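Local coordinates for protein antitoxin epsilon (Streptococcus pyogenes, PDB 1GVN) that serves as the antitoxin of a plasmid-borne type II toxin-antitoxin system, neutralizing its cognate zeta toxin, at residues L42-A53 with Y72-V83. Numbering follows the deposited sequence.
Sequences LEVNLLNQLKLA and YWRSMNRYSKQV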
ATOM      1  N   LEU A  42      -9.745  -7.925   4.399  1.00 12.33           N
ATOM      2  CA  LEU A  42      -8.338  -7.600   4.159  1.00 13.02           C
ATOM      3  C   LEU A  42      -7.878  -7.614   2.701  1.00 12.93           C
ATOM      4  O   LEU A  42      -7.187  -6.691   2.256  1.00 12.67           O
ATOM      5  CB  LEU A  42      -7.439  -8.521   4.995  1.00 14.70           C
ATOM      6  CG  LEU A  42      -5.961  -8.118   5.088  1.00 17.45           C
ATOM      7  CD1 LEU A  42      -5.856  -6.666   5.528  1.00 17.42           C
ATOM      8  CD2 LEU A  42      -5.241  -9.015   6.080  1.00 19.71           C
ATOM      9  N   GLU A  43      -8.260  -8.642   1.953  1.00 12.09           N
ATOM     10  CA  GLU A  43      -7.838  -8.746   0.561  1.00 12.22           C
ATOM     11  C   GLU A  43      -8.543  -7.748  -0.342  1.00 11.20           C
ATOM     12  O   GLU A  43      -7.986  -7.316  -1.351  1.00  8.76           O
ATOM     13  CB  GLU A  43      -8.057 -10.169   0.037  1.00 14.69           C
ATOM     14  CG  GLU A  43      -7.362 -11.234   0.878  1.00 13.36           C
ATOM     15  CD  GLU A  43      -8.262 -11.804   1.958  1.00 15.97           C
ATOM     16  OE1 GLU A  43      -9.127 -11.066   2.472  1.00 14.95           O
ATOM     17  OE2 GLU A  43      -8.095 -12.991   2.304  1.00 14.45           O
ATOM     18  N   VAL A  44      -9.770  -7.389   0.020  1.00 10.07           N
ATOM     19  CA  VAL A  44     -10.535  -6.426  -0.751  1.00  8.16           C
ATOM     20  C   VAL A  44      -9.999  -5.028  -0.441  1.00 10.09           C
ATOM     21  O   VAL A  44      -9.966  -4.163  -1.311  1.00 10.75           O
ATOM     22  CB  VAL A  44     -12.041  -6.519  -0.417  1.00  9.45           C
ATOM     23  CG1 VAL A  44     -12.821  -5.413  -1.128  1.00  8.98           C
ATOM     24  CG2 VAL A  44     -12.574  -7.884  -0.860  1.00  9.40           C
ATOM     25  N   ASN A  45      -9.585  -4.810   0.803  1.00 10.52           N
ATOM     26  CA  ASN A  45      -9.025  -3.520   1.191  1.00 11.11           C
ATOM     27  C   ASN A  45      -7.760  -3.303   0.357  1.00 10.03           C
ATOM     28  O   ASN A  45      -7.523  -2.214  -0.176  1.00 10.86           O
ATOM     29  CB  ASN A  45      -8.689  -3.514   2.684  1.00 12.47           C
ATOM     30  CG  ASN A  45      -8.185  -2.165   3.164  1.00 16.48           C
ATOM     31  OD1 ASN A  45      -7.049  -1.776   2.890  1.00 17.76           O
ATOM     32  ND2 ASN A  45      -9.036  -1.438   3.874  1.00 15.08           N
ATOM     33  N   LEU A  46      -6.959  -4.353   0.222  1.00  8.76           N
ATOM     34  CA  LEU A  46      -5.736  -4.272  -0.569  1.00  8.85           C
ATOM     35  C   LEU A  46      -6.063  -3.996  -2.033  1.00  9.39           C
ATOM     36  O   LEU A  46      -5.427  -3.157  -2.676  1.00  9.83           O
ATOM     37  CB  LEU A  46      -4.943  -5.577  -0.470  1.00  8.59           C
ATOM     38  CG  LEU A  46      -3.715  -5.682  -1.382  1.00 11.66           C
ATOM     39  CD1 LEU A  46      -2.745  -4.556  -1.077  1.00 10.82           C
ATOM     40  CD2 LEU A  46      -3.048  -7.029  -1.185  1.00  8.57           C
ATOM     41  N   LEU A  47      -7.047  -4.714  -2.563  1.00  8.74           N
ATOM     42  CA  LEU A  47      -7.452  -4.527  -3.949  1.00 10.09           C
ATOM     43  C   LEU A  47      -7.817  -3.063  -4.190  1.00 10.34           C
ATOM     44  O   LEU A  47      -7.404  -2.465  -5.184  1.00 10.78           O
ATOM     45  CB  LEU A  47      -8.663  -5.409  -4.281  1.00  9.51           C
ATOM     46  CG  LEU A  47      -9.211  -5.260  -5.709  1.00 11.74           C
ATOM     47  CD1 LEU A  47      -8.202  -5.809  -6.706  1.00 10.52           C
ATOM     48  CD2 LEU A  47     -10.533  -6.006  -5.846  1.00 11.66           C
ATOM     49  N   ASN A  48      -8.590  -2.492  -3.270  1.00 10.05           N
ATOM     50  CA  ASN A  48      -9.019  -1.108  -3.394  1.00  9.84           C
ATOM     51  C   ASN A  48      -7.859  -0.128  -3.328  1.00  9.48           C
ATOM     52  O   ASN A  48      -7.871   0.894  -4.011  1.00  9.20           O
ATOM     53  CB  ASN A  48     -10.076  -0.782  -2.339  1.00 10.69           C
ATOM     54  CG  ASN A  48     -11.398  -1.488  -2.620  1.00 16.09           C
ATOM     55  OD1 ASN A  48     -11.702  -1.802  -3.770  1.00 15.23           O
ATOM     56  ND2 ASN A  48     -12.186  -1.727  -1.580  1.00 15.75           N
ATOM     57  N   GLN A  49      -6.861  -0.449  -2.510  1.00  9.24           N
ATOM     58  CA  GLN A  49      -5.688   0.415  -2.461  1.00  9.41           C
ATOM     59  C   GLN A  49      -4.920   0.378  -3.778  1.00  7.84           C
ATOM     60  O   GLN A  49      -4.435   1.373  -4.259  1.00  9.81           O
ATOM     61  CB  GLN A  49      -4.771   0.012  -1.305  1.00 10.21           C
ATOM     62  CG  GLN A  49      -5.366   0.253   0.073  1.00 11.79           C
ATOM     63  CD  GLN A  49      -4.430  -0.161   1.191  1.00 16.12           C
ATOM     64  OE1 GLN A  49      -3.321   0.358   1.308  1.00 16.16           O
ATOM     65  NE2 GLN A  49      -4.878  -1.098   2.019  1.00 18.72           N
ATOM     66  N   LEU A  50      -4.892  -0.827  -4.360  1.00  7.90           N
ATOM     67  CA  LEU A  50      -4.211  -1.002  -5.638  1.00  7.94           C
ATOM     68  C   LEU A  50      -4.961  -0.248  -6.735  1.00  8.97           C
ATOM     69  O   LEU A  50      -4.342   0.323  -7.637  1.00  9.93           O
ATOM     70  CB  LEU A  50      -4.093  -2.493  -5.987  1.00  7.52           C
ATOM     71  CG  LEU A  50      -3.273  -3.375  -5.029  1.00  7.34           C
ATOM     72  CD1 LEU A  50      -3.081  -4.765  -5.642  1.00  7.34           C
ATOM     73  CD2 LEU A  50      -1.917  -2.742  -4.765  1.00  6.51           C
ATOM     74  N   LYS A  51      -6.290  -0.241  -6.659  1.00  7.69           N
ATOM     75  CA  LYS A  51      -7.093   0.489  -7.641  1.00  8.47           C
ATOM     76  C   LYS A  51      -6.750   1.979  -7.538  1.00  8.82           C
ATOM     77  O   LYS A  51      -6.619   2.682  -8.541  1.00  9.97           O
ATOM     78  CB  LYS A  51      -8.594   0.291  -7.370  1.00  7.66           C
ATOM     79  CG  LYS A  51      -9.114  -1.112  -7.704  1.00  6.88           C
ATOM     80  CD  LYS A  51     -10.598  -1.263  -7.339  1.00  8.89           C
ATOM     81  CE  LYS A  51     -11.190  -2.566  -7.886  1.00  8.27           C
ATOM     82  NZ  LYS A  51     -11.477  -2.476  -9.349  1.00  8.18           N
ATOM     83  N   LEU A  52      -6.600   2.451  -6.307  1.00  9.69           N
ATOM     84  CA  LEU A  52      -6.275   3.851  -6.065  1.00 10.75           C
ATOM     85  C   LEU A  52      -4.894   4.163  -6.647  1.00 10.73           C
ATOM     86  O   LEU A  52      -4.682   5.205  -7.270  1.00 10.88           O
ATOM     87  CB  LEU A  52      -6.307   4.119  -4.557  1.00 14.03           C
ATOM     88  CG  LEU A  52      -6.429   5.561  -4.068  1.00 20.86           C
ATOM     89  CD1 LEU A  52      -6.604   5.567  -2.556  1.00 21.44           C
ATOM     90  CD2 LEU A  52      -5.203   6.350  -4.470  1.00 24.81           C
ATOM     91  N   ALA A  53      -3.959   3.244  -6.454  1.00  9.45           N
ATOM     92  CA  ALA A  53      -2.603   3.414  -6.958  1.00 11.25           C
ATOM     93  C   ALA A  53      -2.571   3.534  -8.482  1.00 11.86           C
ATOM     94  O   ALA A  53      -1.811   4.329  -9.037  1.00 11.91           O
ATOM     95  CB  ALA A  53      -1.737   2.235  -6.507  1.00  6.89           C
ATOM     96  N   TYR A  72       6.973   0.952  -4.847  1.00 12.27           N
ATOM     97  CA  TYR A  72       5.641   0.691  -4.307  1.00 10.50           C
ATOM     98  C   TYR A  72       5.155  -0.666  -4.805  1.00 11.00           C
ATOM     99  O   TYR A  72       4.700  -1.511  -4.029  1.00  9.68           O
ATOM    100  CB  TYR A  72       4.652   1.762  -4.776  1.00 11.15           C
ATOM    101  CG  TYR A  72       3.206   1.436  -4.459  1.00  9.48           C
ATOM    102  CD1 TYR A  72       2.652   1.761  -3.223  1.00 10.27           C
ATOM    103  CD2 TYR A  72       2.401   0.770  -5.386  1.00  9.65           C
ATOM    104  CE1 TYR A  72       1.327   1.431  -2.913  1.00 11.34           C
ATOM    105  CE2 TYR A  72       1.075   0.435  -5.086  1.00  8.11           C
ATOM    106  CZ  TYR A  72       0.547   0.768  -3.852  1.00  9.42           C
ATOM    107  OH  TYR A  72      -0.765   0.450  -3.558  1.00 11.31           O
ATOM    108  N   TRP A  73       5.247  -0.866  -6.113  1.00 10.45           N
ATOM    109  CA  TRP A  73       4.795  -2.111  -6.701  1.00 10.64           C
ATOM    110  C   TRP A  73       5.652  -3.296  -6.308  1.00 10.47           C
ATOM    111  O   TRP A  73       5.155  -4.416  -6.231  1.00 10.70           O
ATOM    112  CB  TRP A  73       4.690  -1.966  -8.219  1.00  9.60           C
ATOM    113  CG  TRP A  73       3.534  -1.095  -8.577  1.00 10.37           C
ATOM    114  CD1 TRP A  73       3.580   0.198  -9.012  1.00  9.89           C
ATOM    115  CD2 TRP A  73       2.151  -1.421  -8.430  1.00  9.77           C
ATOM    116  NE1 TRP A  73       2.304   0.700  -9.140  1.00 10.08           N
ATOM    117  CE2 TRP A  73       1.409  -0.275  -8.789  1.00  9.79           C
ATOM    118  CE3 TRP A  73       1.464  -2.574  -8.025  1.00 11.92           C
ATOM    119  CZ2 TRP A  73       0.011  -0.246  -8.757  1.00  9.38           C
ATOM    120  CZ3 TRP A  73       0.076  -2.545  -7.994  1.00 12.15           C
ATOM    121  CH2 TRP A  73      -0.635  -1.386  -8.358  1.00 10.95           C
ATOM    122  N   ARG A  74       6.934  -3.060  -6.045  1.00 10.89           N
ATOM    123  CA  ARG A  74       7.789  -4.155  -5.608  1.00 11.63           C
ATOM    124  C   ARG A  74       7.304  -4.562  -4.218  1.00 11.15           C
ATOM    125  O   ARG A  74       7.147  -5.749  -3.931  1.00 10.50           O
ATOM    126  CB  ARG A  74       9.262  -3.736  -5.505  1.00 11.39           C
ATOM    127  CG  ARG A  74       9.945  -3.371  -6.819  1.00 16.46           C
ATOM    128  CD  ARG A  74      11.469  -3.361  -6.627  1.00 16.92           C
ATOM    129  NE  ARG A  74      12.182  -2.738  -7.739  1.00 19.52           N
ATOM    130  CZ  ARG A  74      12.495  -1.448  -7.796  1.00 20.85           C
ATOM    131  NH1 ARG A  74      12.161  -0.637  -6.799  1.00 21.16           N
ATOM    132  NH2 ARG A  74      13.140  -0.967  -8.851  1.00 21.04           N
ATOM    133  N   SER A  75       7.057  -3.579  -3.354  1.00 11.60           N
ATOM    134  CA  SER A  75       6.609  -3.898  -1.999  1.00 13.08           C
ATOM    135  C   SER A  75       5.244  -4.572  -1.985  1.00 11.79           C
ATOM    136  O   SER A  75       5.019  -5.490  -1.198  1.00 14.27           O
ATOM    137  CB  SER A  75       6.577  -2.651  -1.103  1.00 13.69           C
ATOM    138  OG  SER A  75       5.598  -1.721  -1.528  1.00 22.18           O
ATOM    139  N   MET A  76       4.331  -4.120  -2.838  1.00 10.73           N
ATOM    140  CA  MET A  76       3.004  -4.735  -2.888  1.00 11.46           C
ATOM    141  C   MET A  76       3.101  -6.123  -3.512  1.00 11.05           C
ATOM    142  O   MET A  76       2.264  -6.991  -3.250  1.00 11.16           O
ATOM    143  CB  MET A  76       2.025  -3.856  -3.676  1.00 11.14           C
ATOM    144  CG  MET A  76       1.559  -2.627  -2.896  1.00 12.63           C
ATOM    145  SD  MET A  76       0.742  -3.099  -1.337  1.00 14.39           S
ATOM    146  CE  MET A  76      -0.330  -1.709  -1.062  1.00 19.20           C
ATOM    147  N   ASN A  77       4.121  -6.334  -4.340  1.00 11.11           N
ATOM    148  CA  ASN A  77       4.318  -7.639  -4.957  1.00 11.89           C
ATOM    149  C   ASN A  77       4.643  -8.588  -3.804  1.00 13.08           C
ATOM    150  O   ASN A  77       4.071  -9.676  -3.689  1.00 11.81           O
ATOM    151  CB  ASN A  77       5.473  -7.588  -5.966  1.00 12.97           C
ATOM    152  CG  ASN A  77       5.655  -8.898  -6.717  1.00 15.49           C
ATOM    153  OD1 ASN A  77       4.680  -9.546  -7.106  1.00 14.56           O
ATOM    154  ND2 ASN A  77       6.909  -9.286  -6.945  1.00 14.76           N
ATOM    155  N   ARG A  78       5.546  -8.147  -2.935  1.00 12.04           N
ATOM    156  CA  ARG A  78       5.953  -8.934  -1.775  1.00 12.91           C
ATOM    157  C   ARG A  78       4.798  -9.123  -0.792  1.00 11.80           C
ATOM    158  O   ARG A  78       4.516 -10.235  -0.359  1.00 12.29           O
ATOM    159  CB  ARG A  78       7.116  -8.249  -1.042  1.00 13.75           C
ATOM    160  CG  ARG A  78       8.441  -8.224  -1.811  1.00 16.84           C
ATOM    161  CD  ARG A  78       9.573  -7.755  -0.903  1.00 19.28           C
ATOM    162  NE  ARG A  78       9.459  -6.345  -0.526  1.00 18.42           N
ATOM    163  CZ  ARG A  78       9.975  -5.336  -1.226  1.00 16.70           C
ATOM    164  NH1 ARG A  78      10.645  -5.574  -2.345  1.00 14.21           N
ATOM    165  NH2 ARG A  78       9.827  -4.088  -0.804  1.00 18.31           N
ATOM    166  N   TYR A  79       4.138  -8.027  -0.443  1.00  9.52           N
ATOM    167  CA  TYR A  79       3.031  -8.073   0.506  1.00 12.09           C
ATOM    168  C   TYR A  79       1.844  -8.929   0.058  1.00 12.29           C
ATOM    169  O   TYR A  79       1.298  -9.696   0.852  1.00 11.94           O
ATOM    170  CB  TYR A  79       2.547  -6.653   0.815  1.00 10.36           C
ATOM    171  CG  TYR A  79       1.374  -6.617   1.768  1.00 11.73           C
ATOM    172  CD1 TYR A  79       1.506  -7.047   3.090  1.00 10.94           C
ATOM    173  CD2 TYR A  79       0.120  -6.186   1.338  1.00 11.13           C
ATOM    174  CE1 TYR A  79       0.411  -7.052   3.956  1.00 11.45           C
ATOM    175  CE2 TYR A  79      -0.975  -6.187   2.189  1.00 10.89           C
ATOM    176  CZ  TYR A  79      -0.825  -6.623   3.491  1.00 11.05           C
ATOM    177  OH  TYR A  79      -1.926  -6.674   4.303  1.00 12.71           O
ATOM    178  N   SER A  80       1.444  -8.801  -1.204  1.00 13.00           N
ATOM    179  CA  SER A  80       0.310  -9.571  -1.709  1.00 12.99           C
ATOM    180  C   SER A  80       0.556 -11.075  -1.583  1.00 15.48           C
ATOM    181  O   SER A  80      -0.349 -11.830  -1.222  1.00 13.08           O
ATOM    182  CB  SER A  80       0.014  -9.211  -3.173  1.00 12.68           C
ATOM    183  OG  SER A  80       1.109  -9.505  -4.017  1.00 12.00           O
ATOM    184  N   LYS A  81       1.780 -11.505  -1.872  1.00 16.50           N
ATOM    185  CA  LYS A  81       2.115 -12.918  -1.783  1.00 19.94           C
ATOM    186  C   LYS A  81       1.914 -13.457  -0.370  1.00 21.52           C
ATOM    187  O   LYS A  81       1.668 -14.649  -0.188  1.00 22.61           O
ATOM    188  CB  LYS A  81       3.560 -13.153  -2.224  1.00 20.20           C
ATOM    189  CG  LYS A  81       3.822 -12.827  -3.680  1.00 21.67           C
ATOM    190  CD  LYS A  81       5.263 -13.139  -4.062  1.00 22.05           C
ATOM    191  CE  LYS A  81       5.532 -12.806  -5.519  1.00 21.89           C
ATOM    192  NZ  LYS A  81       6.950 -13.063  -5.884  1.00 21.74           N
ATOM    193  N   GLN A  82       2.008 -12.579   0.626  1.00 22.63           N
ATOM    194  CA  GLN A  82       1.838 -12.984   2.019  1.00 24.15           C
ATOM    195  C   GLN A  82       0.374 -13.025   2.464  1.00 24.45           C
ATOM    196  O   GLN A  82      -0.076 -14.013   3.039  1.00 25.92           O
ATOM    197  CB  GLN A  82       2.611 -12.038   2.954  1.00 25.20           C
ATOM    198  CG  GLN A  82       2.627 -12.501   4.412  1.00 25.92           C
ATOM    199  CD  GLN A  82       3.297 -11.518   5.359  1.00 26.51           C
ATOM    200  OE1 GLN A  82       4.320 -10.915   5.032  1.00 28.82           O
ATOM    201  NE2 GLN A  82       2.729 -11.369   6.554  1.00 26.28           N
ATOM    202  N   VAL A  83      -0.366 -11.953   2.204  1.00 24.99           N
ATOM    203  CA  VAL A  83      -1.764 -11.884   2.619  1.00 27.01           C
ATOM    204  C   VAL A  83      -2.710 -12.845   1.917  1.00 27.32           C
ATOM    205  O   VAL A  83      -3.721 -13.251   2.491  1.00 26.95           O
ATOM    206  CB  VAL A  83      -2.329 -10.471   2.451  1.00 28.78           C
ATOM    207  CG1 VAL A  83      -1.698  -9.554   3.459  1.00 30.01           C
ATOM    208  CG2 VAL A  83      -2.076  -9.971   1.041  1.00 29.26           C
TER
HETATM  209  O   HOH W   1      -4.279  -5.497   3.198  1.00 22.17           O
HETATM  210  O   HOH W   2       1.137   3.184  -9.829  1.00 17.24           O
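L46 meets the helix of 72-83 as a knob in a hole formed by M76, Y79, S80 and V83, and its two methyls divide the work. The L46 and M76 side chains run past each other in opposite directions, bringing L46 CD1 to 3.7 Å from M76 CE; CD2 reaches V83 CG2 at 3.8 Å and also touches Y79 CE2. With its CG anti to the backbone N (chi1 173°), the leucine sends both branches across the gap. One helical turn on, L50 leaves its backbone at a tangent and still arrives: its CD2 packs against M76 CG, W73 CZ3 (3.8 Å) and the phenol oxygen of Y72. A53 sets its one methyl against both aromatic side chains, its CB 3.6 Å from Y72 CE2 and 3.8 Å from W73 CZ2, where Y72 CD2 lies over one face of the W73 indole. M76 CG, from the same helix, lies over one face of the Y72 ring, toward its rim.

The pair illustrates antiparallel helix packing within a small all-helical antitoxin: the segment axes run at 161° and approach to 11.2 Å, and helix 5-31 closes the same core, V25 meeting L50 and S18 meeting W73. One water, at the edge of the Y79 ring and in its plane, links Y79 OH with L42 O; another accepts from W73 NE1 at 2.8 Å and donates to A53 O. Y72 OH hydrogen-bonds to Q49 OE1 of the second subunit, so the residue that packs on L50 and A53 also joins the two copies of the antitoxin.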